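Local coordinates for protein L-amino acid deaminase (Proteus vulgaris, PDB 5HXW) that probably catalyses the oxidative deamination of L-amino acids to 2-oxo acids at the bacterial membrane, using a bound FAD cofactor, at residues Ala210-Glu214 with His343-Asp347; Trp242-Phe246 with Ser350-Gln354. All coordinates share one frame; numbering follows the deposited sequence.

Interaction 1 of 2, residues Ala210-Glu214 with His343-Asp347. With FAD (flavin-adenine dinucleotide), chain G.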
# COMPACT_ATOMS: atom_id res chain seq x y z
N ALA A 210 -9.89 -17.70 -0.32
CA ALA A 210 -8.94 -18.79 -0.54
C ALA A 210 -8.44 -19.31 0.81
O ALA A 210 -7.74 -18.61 1.54
CB ALA A 210 -7.79 -18.35 -1.42
N ARG A 211 -8.82 -20.55 1.13
CA ARG A 211 -8.44 -21.19 2.39
C ARG A 211 -6.98 -21.65 2.38
O ARG A 211 -6.26 -21.50 3.37
CB ARG A 211 -9.37 -22.36 2.69
CG ARG A 211 -10.82 -21.94 2.91
CD ARG A 211 -11.75 -23.13 2.93
NE ARG A 211 -13.08 -22.76 3.41
CZ ARG A 211 -14.17 -23.52 3.34
NH1 ARG A 211 -14.12 -24.74 2.79
NH2 ARG A 211 -15.32 -23.07 3.81
N GLY A 212 -6.56 -22.19 1.24
CA GLY A 212 -5.20 -22.69 1.04
C GLY A 212 -5.06 -23.40 -0.29
O GLY A 212 -5.87 -23.21 -1.20
N LEU A 213 -4.03 -24.24 -0.39
CA LEU A 213 -3.75 -24.95 -1.63
C LEU A 213 -3.40 -26.42 -1.44
O LEU A 213 -2.87 -26.82 -0.40
CB LEU A 213 -2.67 -24.22 -2.45
CG LEU A 213 -1.40 -23.65 -1.82
CD1 LEU A 213 -0.32 -24.71 -1.65
CD2 LEU A 213 -0.89 -22.51 -2.68
N GLU A 214 -3.73 -27.22 -2.46
CA GLU A 214 -3.38 -28.64 -2.52
C GLU A 214 -2.04 -28.81 -3.23
O GLU A 214 -1.79 -28.16 -4.26
CB GLU A 214 -4.46 -29.44 -3.28
CG GLU A 214 -5.88 -29.32 -2.74
CD GLU A 214 -6.23 -30.38 -1.72
OE1 GLU A 214 -6.87 -30.03 -0.71
OE2 GLU A 214 -5.89 -31.57 -1.92
N HIS A 343 -3.70 -23.22 12.16
CA HIS A 343 -3.96 -24.30 11.20
C HIS A 343 -5.43 -24.65 11.08
O HIS A 343 -6.16 -24.65 12.08
CB HIS A 343 -3.14 -25.54 11.53
CG HIS A 343 -1.71 -25.44 11.11
ND1 HIS A 343 -0.74 -24.84 11.90
CD2 HIS A 343 -1.08 -25.82 9.97
CE1 HIS A 343 0.42 -24.88 11.27
NE2 HIS A 343 0.24 -25.47 10.10
N TRP A 344 -5.85 -24.93 9.85
CA TRP A 344 -7.23 -25.32 9.54
C TRP A 344 -7.28 -26.22 8.31
O TRP A 344 -6.45 -26.09 7.40
CB TRP A 344 -8.12 -24.09 9.34
CG TRP A 344 -7.65 -23.15 8.27
CD1 TRP A 344 -8.01 -23.16 6.95
CD2 TRP A 344 -6.71 -22.07 8.42
NE1 TRP A 344 -7.37 -22.16 6.27
CE2 TRP A 344 -6.57 -21.47 7.15
CE3 TRP A 344 -5.99 -21.56 9.50
CZ2 TRP A 344 -5.72 -20.37 6.93
CZ3 TRP A 344 -5.14 -20.46 9.29
CH2 TRP A 344 -5.02 -19.88 8.00
N ASN A 345 -8.24 -27.14 8.32
CA ASN A 345 -8.51 -28.01 7.18
C ASN A 345 -9.20 -27.23 6.06
O ASN A 345 -9.98 -26.31 6.33
CB ASN A 345 -9.37 -29.19 7.61
CG ASN A 345 -8.67 -30.08 8.63
OD1 ASN A 345 -7.69 -30.76 8.31
ND2 ASN A 345 -9.17 -30.07 9.86
N LEU A 346 -8.90 -27.60 4.82
CA LEU A 346 -9.38 -26.86 3.65
C LEU A 346 -10.86 -27.09 3.34
O LEU A 346 -11.44 -26.40 2.49
CB LEU A 346 -8.49 -27.12 2.43
CG LEU A 346 -6.96 -26.90 2.54
CD1 LEU A 346 -6.27 -27.24 1.23
CD2 LEU A 346 -6.60 -25.49 2.98
N ASP A 347 -11.47 -28.05 4.03
CA ASP A 347 -12.91 -28.33 3.90
C ASP A 347 -13.74 -27.65 5.00
O ASP A 347 -14.96 -27.81 5.05
CB ASP A 347 -13.16 -29.84 3.87
CG ASP A 347 -12.69 -30.55 5.13
OD1 ASP A 347 -11.48 -30.51 5.44
OD2 ASP A 347 -13.54 -31.17 5.81
PA FAD G . -4.81 -4.92 0.04
O1A FAD G . -5.34 -4.96 1.45
O2A FAD G . -5.10 -3.71 -0.80
O5B FAD G . -5.33 -6.22 -0.74
C5B FAD G . -5.34 -7.49 -0.12
C4B FAD G . -6.66 -8.16 -0.46
O4B FAD G . -6.53 -9.58 -0.32
C3B FAD G . -7.77 -7.72 0.49
O3B FAD G . -8.80 -7.15 -0.32
C2B FAD G . -8.22 -9.00 1.17
O2B FAD G . -9.64 -9.06 1.35
C1B FAD G . -7.75 -10.08 0.23
N9A FAD G . -7.49 -11.39 0.86
C8A FAD G . -6.70 -11.63 1.93
N7A FAD G . -6.67 -12.94 2.24
C5A FAD G . -7.45 -13.58 1.36
C6A FAD G . -7.87 -14.98 1.11
N6A FAD G . -7.40 -15.97 1.91
N1A FAD G . -8.70 -15.23 0.07
C2A FAD G . -9.16 -14.25 -0.73
N3A FAD G . -8.82 -12.95 -0.57
C4A FAD G . -7.99 -12.56 0.44
N1 FAD G . 0.68 3.68 -0.16
C2 FAD G . 1.19 4.68 -0.93
O2 FAD G . 1.85 4.35 -1.94
N3 FAD G . 1.03 5.98 -0.62
C4 FAD G . 0.34 6.39 0.46
O4 FAD G . 0.21 7.61 0.71
C4X FAD G . -0.26 5.36 1.35
N5 FAD G . -0.97 5.67 2.46
C5X FAD G . -1.51 4.71 3.27
C6 FAD G . -2.24 5.06 4.41
C7 FAD G . -2.80 4.07 5.22
C7M FAD G . -3.58 4.48 6.45
C8 FAD G . -2.61 2.63 4.87
C8M FAD G . -3.17 1.50 5.68
C9 FAD G . -1.88 2.29 3.74
C9A FAD G . -1.32 3.26 2.92
N10 FAD G . -0.59 2.91 1.76
C10 FAD G . -0.04 3.94 0.96
C1' FAD G . -0.36 1.50 1.42
C2' FAD G . -1.26 0.82 0.40
O2' FAD G . -2.62 0.99 0.78
C3' FAD G . -0.92 -0.67 0.45
O3' FAD G . 0.50 -0.89 0.56
C4' FAD G . -1.48 -1.42 -0.76
O4' FAD G . -2.90 -1.25 -0.86
C5' FAD G . -1.15 -2.89 -0.61
O5' FAD G . -1.94 -3.62 -1.53
P FAD G . -2.30 -5.15 -1.27
O1P FAD G . -3.08 -5.60 -2.47
O2P FAD G . -1.04 -5.88 -0.90
O3P FAD G . -3.22 -5.13 0.06

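Interaction 2 of 2, residues Trp242-Phe246 with Ser350-Gln354. With FAD (flavin-adenine dinucleotide), chain G.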
# COMPACT_ATOMS: atom_id res chain seq x y z
N TRP A 242 -3.40 -10.16 5.54
CA TRP A 242 -3.75 -11.57 5.75
C TRP A 242 -2.73 -12.56 5.19
O TRP A 242 -2.88 -13.77 5.38
CB TRP A 242 -5.13 -11.86 5.15
CG TRP A 242 -6.20 -10.95 5.65
CD1 TRP A 242 -6.59 -9.76 5.11
CD2 TRP A 242 -7.03 -11.15 6.80
NE1 TRP A 242 -7.60 -9.21 5.85
CE2 TRP A 242 -7.90 -10.04 6.89
CE3 TRP A 242 -7.13 -12.17 7.77
CZ2 TRP A 242 -8.86 -9.91 7.91
CZ3 TRP A 242 -8.08 -12.05 8.78
CH2 TRP A 242 -8.93 -10.92 8.84
N SER A 243 -1.71 -12.05 4.50
CA SER A 243 -0.71 -12.89 3.82
C SER A 243 0.07 -13.82 4.76
O SER A 243 0.32 -14.98 4.41
CB SER A 243 0.24 -12.03 2.99
OG SER A 243 -0.44 -11.39 1.93
N ARG A 244 0.43 -13.31 5.94
CA ARG A 244 1.08 -14.12 6.98
C ARG A 244 0.23 -15.33 7.37
O ARG A 244 0.72 -16.46 7.41
CB ARG A 244 1.41 -13.27 8.22
CG ARG A 244 1.79 -14.12 9.42
CD ARG A 244 2.20 -13.36 10.66
NE ARG A 244 2.37 -14.31 11.76
CZ ARG A 244 3.47 -15.03 11.99
NH1 ARG A 244 4.54 -14.93 11.21
NH2 ARG A 244 3.50 -15.87 13.02
N LEU A 245 -1.05 -15.07 7.65
CA LEU A 245 -2.00 -16.09 8.09
C LEU A 245 -2.23 -17.18 7.03
O LEU A 245 -2.38 -18.35 7.38
CB LEU A 245 -3.33 -15.44 8.52
CG LEU A 245 -4.43 -16.24 9.23
CD1 LEU A 245 -3.98 -16.85 10.55
CD2 LEU A 245 -5.63 -15.33 9.45
N PHE A 246 -2.24 -16.78 5.76
CA PHE A 246 -2.34 -17.72 4.64
C PHE A 246 -1.13 -18.66 4.57
O PHE A 246 -1.30 -19.87 4.37
CB PHE A 246 -2.54 -16.98 3.31
CG PHE A 246 -2.92 -17.87 2.16
CD1 PHE A 246 -4.25 -18.23 1.94
CD2 PHE A 246 -1.93 -18.37 1.29
CE1 PHE A 246 -4.59 -19.07 0.88
CE2 PHE A 246 -2.27 -19.21 0.23
CZ PHE A 246 -3.60 -19.56 0.03
N SER A 350 -12.36 -21.12 7.34
CA SER A 350 -11.06 -20.50 7.58
C SER A 350 -11.23 -19.15 8.29
O SER A 350 -12.33 -18.59 8.27
CB SER A 350 -10.31 -20.31 6.25
OG SER A 350 -11.01 -19.43 5.38
N PRO A 351 -10.14 -18.62 8.92
CA PRO A 351 -10.23 -17.30 9.57
C PRO A 351 -10.55 -16.16 8.60
O PRO A 351 -11.07 -15.13 9.02
CB PRO A 351 -8.84 -17.11 10.17
CG PRO A 351 -8.28 -18.47 10.30
CD PRO A 351 -8.81 -19.22 9.11
N PHE A 352 -10.24 -16.36 7.31
CA PHE A 352 -10.59 -15.41 6.24
C PHE A 352 -12.10 -15.29 6.03
O PHE A 352 -12.57 -14.31 5.45
CB PHE A 352 -9.91 -15.81 4.92
CG PHE A 352 -8.45 -16.12 5.04
CD1 PHE A 352 -7.53 -15.12 5.37
CD2 PHE A 352 -7.98 -17.41 4.81
CE1 PHE A 352 -6.17 -15.41 5.48
CE2 PHE A 352 -6.63 -17.70 4.91
CZ PHE A 352 -5.72 -16.70 5.25
N GLU A 353 -12.84 -16.30 6.49
CA GLU A 353 -14.30 -16.28 6.48
C GLU A 353 -14.83 -15.82 7.84
O GLU A 353 -15.81 -15.07 7.92
CB GLU A 353 -14.86 -17.67 6.14
CG GLU A 353 -14.44 -18.21 4.78
CD GLU A 353 -14.51 -19.73 4.71
OE1 GLU A 353 -13.43 -20.36 4.68
OE2 GLU A 353 -15.62 -20.29 4.69
N GLN A 354 -14.16 -16.28 8.90
CA GLN A 354 -14.51 -15.98 10.30
C GLN A 354 -14.32 -14.50 10.66
O GLN A 354 -15.09 -13.93 11.43
CB GLN A 354 -13.66 -16.86 11.23
CG GLN A 354 -14.28 -17.16 12.58
CD GLN A 354 -13.54 -18.26 13.32
OE1 GLN A 354 -12.38 -18.10 13.70
NE2 GLN A 354 -14.21 -19.39 13.53
PA FAD G . -4.81 -4.92 0.04
O1A FAD G . -5.34 -4.96 1.45
O2A FAD G . -5.10 -3.71 -0.80
O5B FAD G . -5.33 -6.22 -0.74
C5B FAD G . -5.34 -7.49 -0.12
C4B FAD G . -6.66 -8.16 -0.46
O4B FAD G . -6.53 -9.58 -0.32
C3B FAD G . -7.77 -7.72 0.49
O3B FAD G . -8.80 -7.15 -0.32
C2B FAD G . -8.22 -9.00 1.17
O2B FAD G . -9.64 -9.06 1.35
C1B FAD G . -7.75 -10.08 0.23
N9A FAD G . -7.49 -11.39 0.86
C8A FAD G . -6.70 -11.63 1.93
N7A FAD G . -6.67 -12.94 2.24
C5A FAD G . -7.45 -13.58 1.36
C6A FAD G . -7.87 -14.98 1.11
N6A FAD G . -7.40 -15.97 1.91
N1A FAD G . -8.70 -15.23 0.07
C2A FAD G . -9.16 -14.25 -0.73
N3A FAD G . -8.82 -12.95 -0.57
C4A FAD G . -7.99 -12.56 0.44
N1 FAD G . 0.68 3.68 -0.16
C2 FAD G . 1.19 4.68 -0.93
O2 FAD G . 1.85 4.35 -1.94
N3 FAD G . 1.03 5.98 -0.62
C4 FAD G . 0.34 6.39 0.46
O4 FAD G . 0.21 7.61 0.71
C4X FAD G . -0.26 5.36 1.35
N5 FAD G . -0.97 5.67 2.46
C5X FAD G . -1.51 4.71 3.27
C6 FAD G . -2.24 5.06 4.41
C7 FAD G . -2.80 4.07 5.22
C7M FAD G . -3.58 4.48 6.45
C8 FAD G . -2.61 2.63 4.87
C8M FAD G . -3.17 1.50 5.68
C9 FAD G . -1.88 2.29 3.74
C9A FAD G . -1.32 3.26 2.92
N10 FAD G . -0.59 2.91 1.76
C10 FAD G . -0.04 3.94 0.96
C1' FAD G . -0.36 1.50 1.42
C2' FAD G . -1.26 0.82 0.40
O2' FAD G . -2.62 0.99 0.78
C3' FAD G . -0.92 -0.67 0.45
O3' FAD G . 0.50 -0.89 0.56
C4' FAD G . -1.48 -1.42 -0.76
O4' FAD G . -2.90 -1.25 -0.86
C5' FAD G . -1.15 -2.89 -0.61
O5' FAD G . -1.94 -3.62 -1.53
P FAD G . -2.30 -5.15 -1.27
O1P FAD G . -3.08 -5.60 -2.47
O2P FAD G . -1.04 -5.88 -0.90
O3P FAD G . -3.22 -5.13 0.06

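Interaction 1 of 2, residues Ala210-Glu214 with His343-Asp347
Arg211 is bonded to the loop His343-Asp347 through its backbone carbonyl and its side-chain tip. Its backbone O accepts from the indole of Trp344, with Arg211 O and Trp344 NE1 3.2 Å apart. The bond is bent, 143° at the hydrogen, and NE1 lies above the carbonyl plane. At the far end of the side chain, Arg211 NH1 donates to Leu346 O over 3.2 Å. This bond is straighter, at 153°, and again meets the carbonyl from above its plane. The extended run from CG to NE carries the guanidinium past Leu346, and Arg211 CD comes to 3.3 Å from Leu346 O on the way. The strongest polar partner of the guanidinium is Glu353, which forms a salt bridge with NE. Ala210, one residue earlier, holds the adenine of FAD through its backbone. Ala210 N donates to FAD N1A at 2.8 Å, and Ala210 O accepts from FAD N6A at 2.7 Å.

Packing spreads from these bonds along strand 210-216. Arg211 and Gly212 both face Val224 of the neighbouring strand and form a classic beta bulge. Leu346 CD2 rests on the bulge, 3.7 Å from Gly212 CA, where there is no side chain. Its other methyl, CD1, reaches farther along the strand and lies 3.5 Å from Glu214 OE1. The Leu346 and Glu214 side chains run past each other in opposite directions. Val224 adds an apolar neighbour to Leu346.

The two bonds across the contact pair an indole N-H and a guanidinium N-H with backbone carbonyls. They tie the loop to the edge strand of the three-stranded antiparallel sheet, beside the backbone that reads the adenine edge. The salt bridge to Glu353 probably balances the charge of Arg211; the carboxylate of Asp347 is not in contact with it.

Interaction 2 of 2, residues Trp242-Phe246 with Ser350-Gln354
The ring of Phe352 sets its rim against Trp242, Leu245 and Phe246, in the adenine pocket of the Rossmann-type FAD-binding fold. Helix 243-248 follows strand 235-237 of the six-stranded mixed sheet, and the short helix 351-354 packs against its start. The contact is buried and apolar.

Phe352 CG is anti to its own carbonyl carbon (chi1 -48°), and this carries the ring toward the first helix. One face of the ring takes the amino group of the cofactor: FAD N6A sits over the ring centre, 3.2 Å above the plane. The rim of the ring meets the helix. Its CZ lies 3.7 Å from Phe246 CB, and Phe246 N lies at the ring edge, in plane. The two phenylalanine side chains cross at about a right angle, and Phe352 CZ lies at the edge of the Phe246 ring.

Trp242 and Phe352 pass each other in opposite directions, with Phe352 CE1 3.7 Å from Trp242 CB. The same CB touches the imidazole part of the adenine, 3.5 Å from FAD N7A. The indole N-H of Trp242 is bonded to Glu74.

Leu245 completes the patch. Its CD2 lies 3.7 Å from Pro351 CB and 4.0 Å from Phe352 CE1, and also meets the edge of the Trp242 ring. Pro351 is the first residue of the short helix, and Ser350 is its N-cap. Glu353 OE1 accepts from Ser350 N at 3.0 Å and, on its anti lone pair, from Ser350 OG.

The two interactions lie side by side, their centres 10 Å apart, and they share the adenine end of FAD. The backbone at Ala210 in interaction 1 grips the edge of the adenine, while Phe352 in interaction 2 lies under the same amino group. A salt bridge joins them directly, with Arg211 NE 2.7 Å from Glu353 OE1. Glu353 thus serves both the N-cap serine of its helix and the arginine of the strand. Trp344 adds an apolar link: its CZ2 lies 3.5 Å from Phe352 CE2. Both contacts meet the adenine end of FAD, at the other end of the cofactor from the flavin ring.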